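Local coordinates for halogenase (Chondromyces crocatus, PDB 3E1T), which probably uses its bound flavin-adenine dinucleotide to chlorinate a precursor or intermediate of the natural product chondrochloren, at residues G79-G84 with W90-T95; R185-V190 with A364-N369; R353-F358 with E471-A476. All coordinates share one frame; numbering follows the deposited sequence.

Interaction 1 (G79-G84 with W90-T95)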
loop_
_atom_site.group_PDB
_atom_site.type_symbol
_atom_site.label_atom_id
_atom_site.label_comp_id
_atom_site.label_asym_id
_atom_site.label_seq_id
_atom_site.Cartn_x
_atom_site.Cartn_y
_atom_site.Cartn_z
ATOM N N GLY A 79 1.775 1.061 -16.837
ATOM C CA GLY A 79 2.840 0.100 -16.595
ATOM C C GLY A 79 2.995 -0.969 -17.655
ATOM O O GLY A 79 2.097 -1.212 -18.470
ATOM N N THR A 80 4.153 -1.608 -17.627
ATOM C CA THR A 80 4.457 -2.716 -18.505
ATOM C C THR A 80 4.627 -3.989 -17.672
ATOM O O THR A 80 5.232 -3.961 -16.597
ATOM C CB THR A 80 5.716 -2.416 -19.305
ATOM O OG1 THR A 80 5.574 -1.132 -19.929
ATOM C CG2 THR A 80 5.951 -3.472 -20.371
ATOM N N PHE A 81 4.061 -5.085 -18.166
ATOM C CA PHE A 81 4.132 -6.378 -17.496
ATOM C C PHE A 81 4.680 -7.459 -18.399
ATOM O O PHE A 81 4.249 -7.598 -19.546
ATOM C CB PHE A 81 2.751 -6.820 -17.024
ATOM C CG PHE A 81 2.304 -6.167 -15.754
ATOM C CD1 PHE A 81 1.524 -5.024 -15.789
ATOM C CD2 PHE A 81 2.650 -6.705 -14.522
ATOM C CE1 PHE A 81 1.102 -4.414 -14.600
ATOM C CE2 PHE A 81 2.238 -6.104 -13.330
ATOM C CZ PHE A 81 1.467 -4.961 -13.371
ATOM N N ARG A 82 5.642 -8.209 -17.871
ATOM C CA ARG A 82 5.965 -9.524 -18.399
ATOM C C ARG A 82 5.350 -10.546 -17.434
ATOM O O ARG A 82 5.909 -10.865 -16.376
ATOM C CB ARG A 82 7.482 -9.674 -18.607
ATOM C CG ARG A 82 8.077 -11.034 -18.322
ATOM C CD ARG A 82 7.871 -12.041 -19.420
ATOM N NE ARG A 82 6.535 -12.630 -19.434
ATOM C CZ ARG A 82 6.133 -13.646 -18.674
ATOM N NH1 ARG A 82 6.945 -14.189 -17.778
ATOM N NH2 ARG A 82 4.897 -14.106 -18.801
ATOM N N TRP A 83 4.173 -11.040 -17.814
ATOM C CA TRP A 83 3.274 -11.694 -16.881
ATOM C C TRP A 83 2.144 -12.349 -17.652
ATOM O O TRP A 83 1.561 -11.737 -18.544
ATOM C CB TRP A 83 2.672 -10.629 -15.961
ATOM C CG TRP A 83 2.098 -11.102 -14.645
ATOM C CD1 TRP A 83 0.977 -11.849 -14.448
ATOM C CD2 TRP A 83 2.605 -10.787 -13.343
ATOM N NE1 TRP A 83 0.768 -12.051 -13.097
ATOM C CE2 TRP A 83 1.752 -11.404 -12.399
ATOM C CE3 TRP A 83 3.702 -10.049 -12.883
ATOM C CZ2 TRP A 83 1.961 -11.300 -11.020
ATOM C CZ3 TRP A 83 3.914 -9.953 -11.510
ATOM C CH2 TRP A 83 3.045 -10.572 -10.598
ATOM N N GLY A 84 1.829 -13.586 -17.283
ATOM C CA GLY A 84 0.731 -14.322 -17.894
ATOM C C GLY A 84 1.203 -15.428 -18.817
ATOM O O GLY A 84 2.254 -16.044 -18.594
ATOM N N TRP A 90 3.345 -6.778 -22.135
ATOM C CA TRP A 90 2.179 -5.972 -22.459
ATOM C C TRP A 90 2.095 -4.723 -21.560
ATOM O O TRP A 90 2.763 -4.645 -20.522
ATOM C CB TRP A 90 0.907 -6.810 -22.384
ATOM C CG TRP A 90 0.672 -7.489 -21.057
ATOM C CD1 TRP A 90 1.115 -8.725 -20.679
ATOM C CD2 TRP A 90 -0.072 -6.976 -19.946
ATOM N NE1 TRP A 90 0.695 -9.013 -19.402
ATOM C CE2 TRP A 90 -0.037 -7.956 -18.929
ATOM C CE3 TRP A 90 -0.771 -5.782 -19.711
ATOM C CZ2 TRP A 90 -0.669 -7.779 -17.693
ATOM C CZ3 TRP A 90 -1.397 -5.606 -18.476
ATOM C CH2 TRP A 90 -1.337 -6.601 -17.485
ATOM N N THR A 91 1.277 -3.755 -21.964
ATOM C CA THR A 91 1.205 -2.463 -21.285
ATOM C C THR A 91 -0.240 -2.086 -20.954
ATOM O O THR A 91 -1.179 -2.535 -21.608
ATOM C CB THR A 91 1.869 -1.343 -22.142
ATOM O OG1 THR A 91 3.236 -1.678 -22.407
ATOM C CG2 THR A 91 1.836 0.010 -21.438
ATOM N N PHE A 92 -0.411 -1.271 -19.920
ATOM C CA PHE A 92 -1.705 -0.659 -19.634
ATOM C C PHE A 92 -1.477 0.833 -19.457
ATOM O O PHE A 92 -0.370 1.263 -19.123
ATOM C CB PHE A 92 -2.356 -1.281 -18.382
ATOM C CG PHE A 92 -1.676 -0.904 -17.085
ATOM C CD1 PHE A 92 -2.055 0.236 -16.391
ATOM C CD2 PHE A 92 -0.646 -1.684 -16.570
ATOM C CE1 PHE A 92 -1.420 0.591 -15.200
ATOM C CE2 PHE A 92 -0.006 -1.334 -15.375
ATOM C CZ PHE A 92 -0.399 -0.195 -14.695
ATOM N N GLY A 93 -2.520 1.615 -19.688
ATOM C CA GLY A 93 -2.476 3.053 -19.455
ATOM C C GLY A 93 -3.642 3.436 -18.570
ATOM O O GLY A 93 -4.692 2.796 -18.616
ATOM N N PHE A 94 -3.467 4.467 -17.752
ATOM C CA PHE A 94 -4.536 4.896 -16.859
ATOM C C PHE A 94 -5.713 5.481 -17.646
ATOM O O PHE A 94 -6.872 5.288 -17.272
ATOM C CB PHE A 94 -4.018 5.876 -15.800
ATOM C CG PHE A 94 -3.054 5.258 -14.816
ATOM C CD1 PHE A 94 -3.423 4.149 -14.053
ATOM C CD2 PHE A 94 -1.786 5.797 -14.635
ATOM C CE1 PHE A 94 -2.536 3.581 -13.136
ATOM C CE2 PHE A 94 -0.895 5.240 -13.722
ATOM C CZ PHE A 94 -1.272 4.127 -12.972
ATOM N N THR A 95 -5.411 6.167 -18.748
ATOM C CA THR A 95 -6.444 6.753 -19.610
ATOM C C THR A 95 -6.075 6.646 -21.083
ATOM O O THR A 95 -4.891 6.630 -21.441
ATOM C CB THR A 95 -6.642 8.243 -19.322
ATOM O OG1 THR A 95 -5.368 8.892 -19.351
ATOM C CG2 THR A 95 -7.319 8.467 -17.966
#

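Interaction 2 (R185-V190 with A364-N369)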
loop_
_atom_site.group_PDB
_atom_site.type_symbol
_atom_site.label_atom_id
_atom_site.label_comp_id
_atom_site.label_asym_id
_atom_site.label_seq_id
_atom_site.Cartn_x
_atom_site.Cartn_y
_atom_site.Cartn_z
ATOM N N ARG A 185 -2.420 -16.001 3.956
ATOM C CA ARG A 185 -1.609 -17.155 3.551
ATOM C C ARG A 185 -1.252 -17.151 2.048
ATOM O O ARG A 185 -0.314 -17.825 1.617
ATOM C CB ARG A 185 -2.292 -18.461 3.965
ATOM C CG ARG A 185 -2.449 -18.569 5.467
ATOM C CD ARG A 185 -2.971 -19.931 5.928
ATOM N NE ARG A 185 -3.876 -19.775 7.071
ATOM C CZ ARG A 185 -3.503 -19.538 8.331
ATOM N NH1 ARG A 185 -2.217 -19.429 8.658
ATOM N NH2 ARG A 185 -4.432 -19.406 9.276
ATOM N N PHE A 186 -1.984 -16.373 1.262
ATOM C CA PHE A 186 -1.723 -16.272 -0.174
ATOM C C PHE A 186 -0.474 -15.458 -0.486
ATOM O O PHE A 186 0.381 -15.905 -1.233
ATOM C CB PHE A 186 -2.922 -15.678 -0.914
ATOM C CG PHE A 186 -2.822 -15.812 -2.417
ATOM C CD1 PHE A 186 -3.230 -16.982 -3.047
ATOM C CD2 PHE A 186 -2.288 -14.780 -3.190
ATOM C CE1 PHE A 186 -3.119 -17.120 -4.436
ATOM C CE2 PHE A 186 -2.163 -14.901 -4.571
ATOM C CZ PHE A 186 -2.587 -16.080 -5.198
ATOM N N PHE A 187 -0.400 -14.243 0.061
ATOM C CA PHE A 187 0.707 -13.337 -0.205
ATOM C C PHE A 187 1.846 -13.547 0.794
ATOM O O PHE A 187 2.320 -12.608 1.430
ATOM C CB PHE A 187 0.212 -11.880 -0.206
ATOM C CG PHE A 187 -0.868 -11.611 -1.231
ATOM C CD1 PHE A 187 -0.547 -11.467 -2.577
ATOM C CD2 PHE A 187 -2.194 -11.541 -0.852
ATOM C CE1 PHE A 187 -1.537 -11.238 -3.527
ATOM C CE2 PHE A 187 -3.193 -11.297 -1.787
ATOM C CZ PHE A 187 -2.848 -11.130 -3.136
ATOM N N GLN A 188 2.290 -14.796 0.901
ATOM C CA GLN A 188 3.348 -15.185 1.824
ATOM C C GLN A 188 4.687 -15.018 1.116
ATOM O O GLN A 188 5.369 -15.997 0.780
ATOM C CB GLN A 188 3.129 -16.634 2.259
ATOM C CG GLN A 188 3.776 -17.016 3.578
ATOM C CD GLN A 188 3.223 -18.328 4.117
ATOM O OE1 GLN A 188 2.028 -18.436 4.414
ATOM N NE2 GLN A 188 4.083 -19.341 4.217
ATOM N N ASN A 189 5.040 -13.754 0.883
ATOM C CA ASN A 189 6.166 -13.389 0.046
ATOM C C ASN A 189 7.141 -12.524 0.832
ATOM O O ASN A 189 6.771 -11.930 1.852
ATOM C CB ASN A 189 5.696 -12.592 -1.180
ATOM C CG ASN A 189 4.511 -13.222 -1.903
ATOM O OD1 ASN A 189 3.699 -12.510 -2.512
ATOM N ND2 ASN A 189 4.418 -14.548 -1.870
ATOM N N VAL A 190 8.385 -12.474 0.358
ATOM C CA VAL A 190 9.381 -11.555 0.869
ATOM C C VAL A 190 9.919 -10.725 -0.295
ATOM O O VAL A 190 10.154 -11.253 -1.387
ATOM C CB VAL A 190 10.536 -12.289 1.589
ATOM C CG1 VAL A 190 10.000 -13.084 2.767
ATOM C CG2 VAL A 190 11.254 -13.214 0.629
ATOM N N ALA A 364 -6.451 -13.083 -8.301
ATOM C CA ALA A 364 -6.687 -13.471 -9.704
ATOM C C ALA A 364 -5.508 -13.119 -10.633
ATOM O O ALA A 364 -5.195 -13.887 -11.550
ATOM C CB ALA A 364 -8.018 -12.888 -10.235
ATOM N N PHE A 365 -4.841 -11.985 -10.379
ATOM C CA PHE A 365 -3.688 -11.567 -11.179
ATOM C C PHE A 365 -2.476 -12.482 -10.991
ATOM O O PHE A 365 -1.808 -12.838 -11.972
ATOM C CB PHE A 365 -3.302 -10.107 -10.902
ATOM C CG PHE A 365 -2.360 -9.533 -11.920
ATOM C CD1 PHE A 365 -2.798 -9.249 -13.216
ATOM C CD2 PHE A 365 -1.037 -9.285 -11.603
ATOM C CE1 PHE A 365 -1.928 -8.722 -14.163
ATOM C CE2 PHE A 365 -0.171 -8.750 -12.550
ATOM C CZ PHE A 365 -0.622 -8.476 -13.831
ATOM N N TYR A 366 -2.176 -12.838 -9.741
ATOM C CA TYR A 366 -1.167 -13.860 -9.458
ATOM C C TYR A 366 -1.508 -15.206 -10.135
ATOM O O TYR A 366 -0.633 -15.856 -10.704
ATOM C CB TYR A 366 -1.027 -14.067 -7.953
ATOM C CG TYR A 366 0.043 -13.223 -7.292
ATOM C CD1 TYR A 366 -0.171 -11.881 -7.014
ATOM C CD2 TYR A 366 1.277 -13.778 -6.949
ATOM C CE1 TYR A 366 0.835 -11.098 -6.387
ATOM C CE2 TYR A 366 2.260 -13.024 -6.326
ATOM C CZ TYR A 366 2.024 -11.680 -6.043
ATOM O OH TYR A 366 3.015 -10.932 -5.447
ATOM N N ASP A 367 -2.780 -15.600 -10.054
ATOM C CA ASP A 367 -3.306 -16.823 -10.683
ATOM C C ASP A 367 -3.110 -16.858 -12.202
ATOM O O ASP A 367 -2.916 -17.922 -12.761
ATOM C CB ASP A 367 -4.792 -17.018 -10.338
ATOM C CG ASP A 367 -5.406 -18.281 -10.985
ATOM O OD1 ASP A 367 -5.448 -19.352 -10.334
ATOM O OD2 ASP A 367 -5.851 -18.196 -12.150
ATOM N N MET A 368 -3.144 -15.708 -12.861
ATOM C CA MET A 368 -3.073 -15.678 -14.321
ATOM C C MET A 368 -1.674 -15.917 -14.895
ATOM O O MET A 368 -1.550 -16.264 -16.069
ATOM C CB MET A 368 -3.680 -14.392 -14.892
ATOM C CG MET A 368 -2.759 -13.195 -14.852
ATOM S SD MET A 368 -2.561 -12.407 -16.466
ATOM C CE MET A 368 -4.168 -11.610 -16.631
ATOM N N ASN A 369 -0.622 -15.736 -14.093
ATOM C CA ASN A 369 0.711 -16.071 -14.588
ATOM C C ASN A 369 0.879 -17.580 -14.816
ATOM O O ASN A 369 0.678 -18.390 -13.912
ATOM C CB ASN A 369 1.817 -15.538 -13.680
ATOM C CG ASN A 369 3.175 -15.579 -14.344
ATOM O OD1 ASN A 369 3.396 -14.935 -15.360
ATOM N ND2 ASN A 369 4.093 -16.340 -13.769
#

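Interaction 3 (R353-F358 with E471-A476)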
loop_
_atom_site.group_PDB
_atom_site.type_symbol
_atom_site.label_atom_id
_atom_site.label_comp_id
_atom_site.label_asym_id
_atom_site.label_seq_id
_atom_site.Cartn_x
_atom_site.Cartn_y
_atom_site.Cartn_z
ATOM N N ARG A 353 -13.798 -2.210 1.661
ATOM C CA ARG A 353 -14.257 -2.346 0.280
ATOM C C ARG A 353 -13.114 -2.127 -0.701
ATOM O O ARG A 353 -12.943 -2.924 -1.625
ATOM C CB ARG A 353 -15.419 -1.401 -0.025
ATOM C CG ARG A 353 -16.715 -1.904 0.526
ATOM C CD ARG A 353 -17.795 -0.832 0.603
ATOM N NE ARG A 353 -18.443 -0.571 -0.681
ATOM C CZ ARG A 353 -19.351 -1.359 -1.255
ATOM N NH1 ARG A 353 -19.721 -2.501 -0.691
ATOM N NH2 ARG A 353 -19.886 -1.013 -2.416
ATOM N N GLU A 354 -12.328 -1.067 -0.489
ATOM C CA GLU A 354 -11.221 -0.757 -1.383
ATOM C C GLU A 354 -10.056 -1.756 -1.225
ATOM O O GLU A 354 -9.459 -2.179 -2.221
ATOM C CB GLU A 354 -10.748 0.689 -1.189
ATOM C CG GLU A 354 -9.659 1.154 -2.172
ATOM C CD GLU A 354 -10.159 1.402 -3.622
ATOM O OE1 GLU A 354 -11.370 1.251 -3.928
ATOM O OE2 GLU A 354 -9.312 1.762 -4.460
ATOM N N TYR A 355 -9.745 -2.114 0.021
ATOM C CA TYR A 355 -8.748 -3.149 0.324
ATOM C C TYR A 355 -9.149 -4.498 -0.295
ATOM O O TYR A 355 -8.306 -5.182 -0.893
ATOM C CB TYR A 355 -8.552 -3.283 1.843
ATOM C CG TYR A 355 -7.849 -4.544 2.300
ATOM C CD1 TYR A 355 -6.450 -4.628 2.318
ATOM C CD2 TYR A 355 -8.583 -5.648 2.744
ATOM C CE1 TYR A 355 -5.804 -5.803 2.755
ATOM C CE2 TYR A 355 -7.947 -6.822 3.173
ATOM C CZ TYR A 355 -6.570 -6.886 3.169
ATOM O OH TYR A 355 -5.966 -8.030 3.605
ATOM N N GLY A 356 -10.423 -4.860 -0.134
ATOM C CA GLY A 356 -11.010 -6.083 -0.697
ATOM C C GLY A 356 -10.976 -6.159 -2.215
ATOM O O GLY A 356 -10.692 -7.222 -2.794
ATOM N N ASN A 357 -11.276 -5.039 -2.859
ATOM C CA ASN A 357 -11.186 -4.915 -4.312
ATOM C C ASN A 357 -9.784 -5.233 -4.838
ATOM O O ASN A 357 -9.632 -5.971 -5.810
ATOM C CB ASN A 357 -11.605 -3.513 -4.757
ATOM C CG ASN A 357 -13.123 -3.335 -4.791
ATOM O OD1 ASN A 357 -13.863 -4.271 -4.566
ATOM N ND2 ASN A 357 -13.576 -2.121 -5.065
ATOM N N PHE A 358 -8.768 -4.673 -4.197
ATOM C CA PHE A 358 -7.387 -4.965 -4.572
ATOM C C PHE A 358 -6.975 -6.391 -4.221
ATOM O O PHE A 358 -6.294 -7.052 -5.017
ATOM C CB PHE A 358 -6.423 -3.957 -3.954
ATOM C CG PHE A 358 -6.259 -2.705 -4.761
ATOM C CD1 PHE A 358 -5.362 -2.675 -5.842
ATOM C CD2 PHE A 358 -6.993 -1.565 -4.464
ATOM C CE1 PHE A 358 -5.199 -1.530 -6.610
ATOM C CE2 PHE A 358 -6.836 -0.404 -5.229
ATOM C CZ PHE A 358 -5.924 -0.381 -6.297
ATOM N N GLU A 471 -15.447 -12.908 6.797
ATOM C CA GLU A 471 -16.796 -12.458 7.128
ATOM C C GLU A 471 -16.920 -10.942 7.167
ATOM O O GLU A 471 -17.843 -10.382 6.573
ATOM C CB GLU A 471 -17.292 -13.086 8.437
ATOM C CG GLU A 471 -17.897 -14.476 8.237
ATOM C CD GLU A 471 -19.030 -14.501 7.201
ATOM O OE1 GLU A 471 -18.975 -15.350 6.281
ATOM O OE2 GLU A 471 -19.966 -13.667 7.301
ATOM N N LEU A 472 -15.970 -10.286 7.839
ATOM C CA LEU A 472 -15.886 -8.817 7.835
ATOM C C LEU A 472 -15.808 -8.255 6.432
ATOM O O LEU A 472 -16.474 -7.273 6.113
ATOM C CB LEU A 472 -14.674 -8.339 8.639
ATOM C CG LEU A 472 -14.769 -8.638 10.138
ATOM C CD1 LEU A 472 -13.397 -8.557 10.793
ATOM C CD2 LEU A 472 -15.772 -7.713 10.807
ATOM N N GLN A 473 -14.990 -8.881 5.587
ATOM C CA GLN A 473 -14.848 -8.425 4.209
ATOM C C GLN A 473 -16.133 -8.665 3.421
ATOM O O GLN A 473 -16.515 -7.834 2.611
ATOM C CB GLN A 473 -13.657 -9.099 3.517
ATOM C CG GLN A 473 -12.280 -8.621 4.024
ATOM C CD GLN A 473 -12.064 -7.147 3.804
ATOM O OE1 GLN A 473 -11.915 -6.390 4.762
ATOM N NE2 GLN A 473 -12.049 -6.720 2.535
ATOM N N HIS A 474 -16.790 -9.797 3.666
ATOM C CA HIS A 474 -18.047 -10.109 2.978
ATOM C C HIS A 474 -19.108 -9.076 3.334
ATOM O O HIS A 474 -19.761 -8.552 2.455
ATOM C CB HIS A 474 -18.549 -11.525 3.287
ATOM C CG HIS A 474 -19.715 -11.944 2.438
ATOM N ND1 HIS A 474 -21.003 -11.512 2.675
ATOM C CD2 HIS A 474 -19.782 -12.732 1.336
ATOM C CE1 HIS A 474 -21.815 -12.022 1.764
ATOM N NE2 HIS A 474 -21.100 -12.765 0.940
ATOM N N LEU A 475 -19.261 -8.776 4.619
ATOM C CA LEU A 475 -20.234 -7.767 5.070
ATOM C C LEU A 475 -19.991 -6.392 4.418
ATOM O O LEU A 475 -20.929 -5.738 3.946
ATOM C CB LEU A 475 -20.212 -7.675 6.602
ATOM C CG LEU A 475 -21.505 -7.372 7.376
ATOM C CD1 LEU A 475 -22.733 -8.119 6.817
ATOM C CD2 LEU A 475 -21.312 -7.674 8.868
ATOM N N ALA A 476 -18.728 -5.970 4.371
ATOM C CA ALA A 476 -18.364 -4.665 3.810
ATOM C C ALA A 476 -18.566 -4.593 2.296
ATOM O O ALA A 476 -19.050 -3.588 1.779
ATOM C CB ALA A 476 -16.925 -4.312 4.172
#

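Interaction 1 (G79-G84 with W90-T95)
Phe-81 and Trp-90 meet on the packed side of this contact, where CB of Phe-81 sits over one face of the indole, 3.9 Å from the centroid of its six-membered ring, as a CH-pi contact. The phenyl ring itself lies nearly parallel to the indole, planes at 22°, but slides past it with little overlap. Trp-90 reaches over the neighbouring strand because its CG stands between backbone N and carbonyl carbon (chi1 56°), and its NE1 then donates to Trp-83 O at 3.0 Å, with the acceptor in the indole plane. Phe-92 has a similar first torsion, which lays its ring over Gly-79, the backbone N of that glycine 3.3 Å from CE2; a CB on Gly-79 would collide with this ring. The rims of Phe-81 and Phe-92 touch, CE1 to CE2 at 3.4 Å.

The frame beneath these rings is an antiparallel beta hairpin of strands 75-82 and 90-93. Gly-79 with Phe-92 and Phe-81 with Trp-90 are its hydrogen-bonded pairs, the shortest bond running from Phe-81 N to Trp-90 O at 2.7 Å. The other face is looser: at the non-hydrogen-bonded pair of Thr-80 and Thr-91, the OG1 atoms of the two threonines stand 3.5 Å apart. Thr-80 OG1 is hydrogen-bonded to Arg-206, while Thr-91 is exposed to solvent.

Interaction 2 (R185-V190 with A364-N369)
Phe-186 and Phe-187 both turn ring edges toward the face of Tyr-366, forming an aromatic cluster where the loop leading into strand 189-197 meets the C-terminal end of the long helix 340-368. Phe-186 comes first along the loop. Its CG is anti to the backbone N (chi1 -168°), which carries the ring out to the root of the tyrosine side chain: CE2 of Phe-186 lies 3.7 Å from CB of Tyr-366, close to the phenyl plane. The pair is an offset edge-to-face arrangement, with ring planes at 82°.

Phe-187 follows and approaches farther out along the tyrosine, its CE1 lying 3.7 Å from CE1 of Tyr-366. The edge-to-face geometry is more centred here, with ring centroids 5.5 Å apart, against 5.9 Å between the Phe-186 and Tyr-366 centroids. The two phenylalanines also pack on each other, since CD2 of Phe-186 sits 3.5 Å above the centre of the Phe-187 ring. Val-363, one turn before Tyr-366, adds aliphatic packing against both phenylalanines. Phe-187 and Gln-188 are centres of successive inverse gamma turns, which bend the chain tightly before the strand begins.

Asn-189, at the start of the strand, points toward the helix, and its amide arrives at the hydroxyl end of Tyr-366. The polar end of this buried tyrosine is satisfied while phenylalanine edges meet its ring: OH of Tyr-366 is hydrogen-bonded to Asp-309 OD2 and Trp-219 NE1.

Interaction 3 (R353-F358 with E471-A476)
The edge of the Tyr-355 ring meets the carboxamide of Gln-473, whose NE2 lies near the ring plane, 3.6 Å from CD2 of the tyrosine. The ring and amide planes are almost perpendicular, at 86°. A second flat group, the guanidinium of Arg-353, likewise uses its edge, with Ala-476 O lying in its plane. These groups join two helices packed across each other: the short segments 353-358 and 471-476, from helices 340-368 and 467-477, cross at -108° with their axes 9.6 Å apart.

Gly-356 lets the amide of Gln-473 rest against its backbone, NE2 of the glutamine to CA of the glycine at 3.5 Å; a CB there would run into that nitrogen. Gln-473 bends at chi2 (-61°), bringing its amide round to the facing helix, where NE2 is hydrogen-bonded to Arg-352 O. A side-chain amide thus ties one helix to the backbone of the other within a buried interface.

Arg-353 makes the reciprocal link. Its aliphatic part runs past the end of segment 471-476, CG passing 3.1 Å from Ala-476 O, and the bend at chi3 turns the guanidinium back to that same oxygen. Replacing Arg-353 by an alanine would probably leave Ala-476 O without this donor and open a gap where the arginine methylenes pack beside it. The bond from Arg-353 NH1 to Ala-476 O is 2.8 Å long and lies in the carbonyl plane, on a lone pair of the oxygen.

In the fold
Helix 340-368 connects the three contacts. Segment 353-358 crosses helix 467-477 in interaction 3, and the end of the same helix supplies segment 364-369 of interaction 2, the two centres being about 18 Å apart. Interactions 1 and 2 touch directly: Trp-83 NE1 lies 2.9 Å from Phe-365 O, and Gly-84 N lies 2.8 Å from Asn-369 OD1, both probable hydrogen bonds that tie the hairpin to the helix end. Interaction 3 stays about 9 Å from interaction 1 at the nearest atoms. The side chains of Phe-81 (interaction 1), Asn-189 (interaction 2) and Tyr-355 (interaction 3) stand about 11, 8 and 10 Å from the bound FAD, and none of the three touches it.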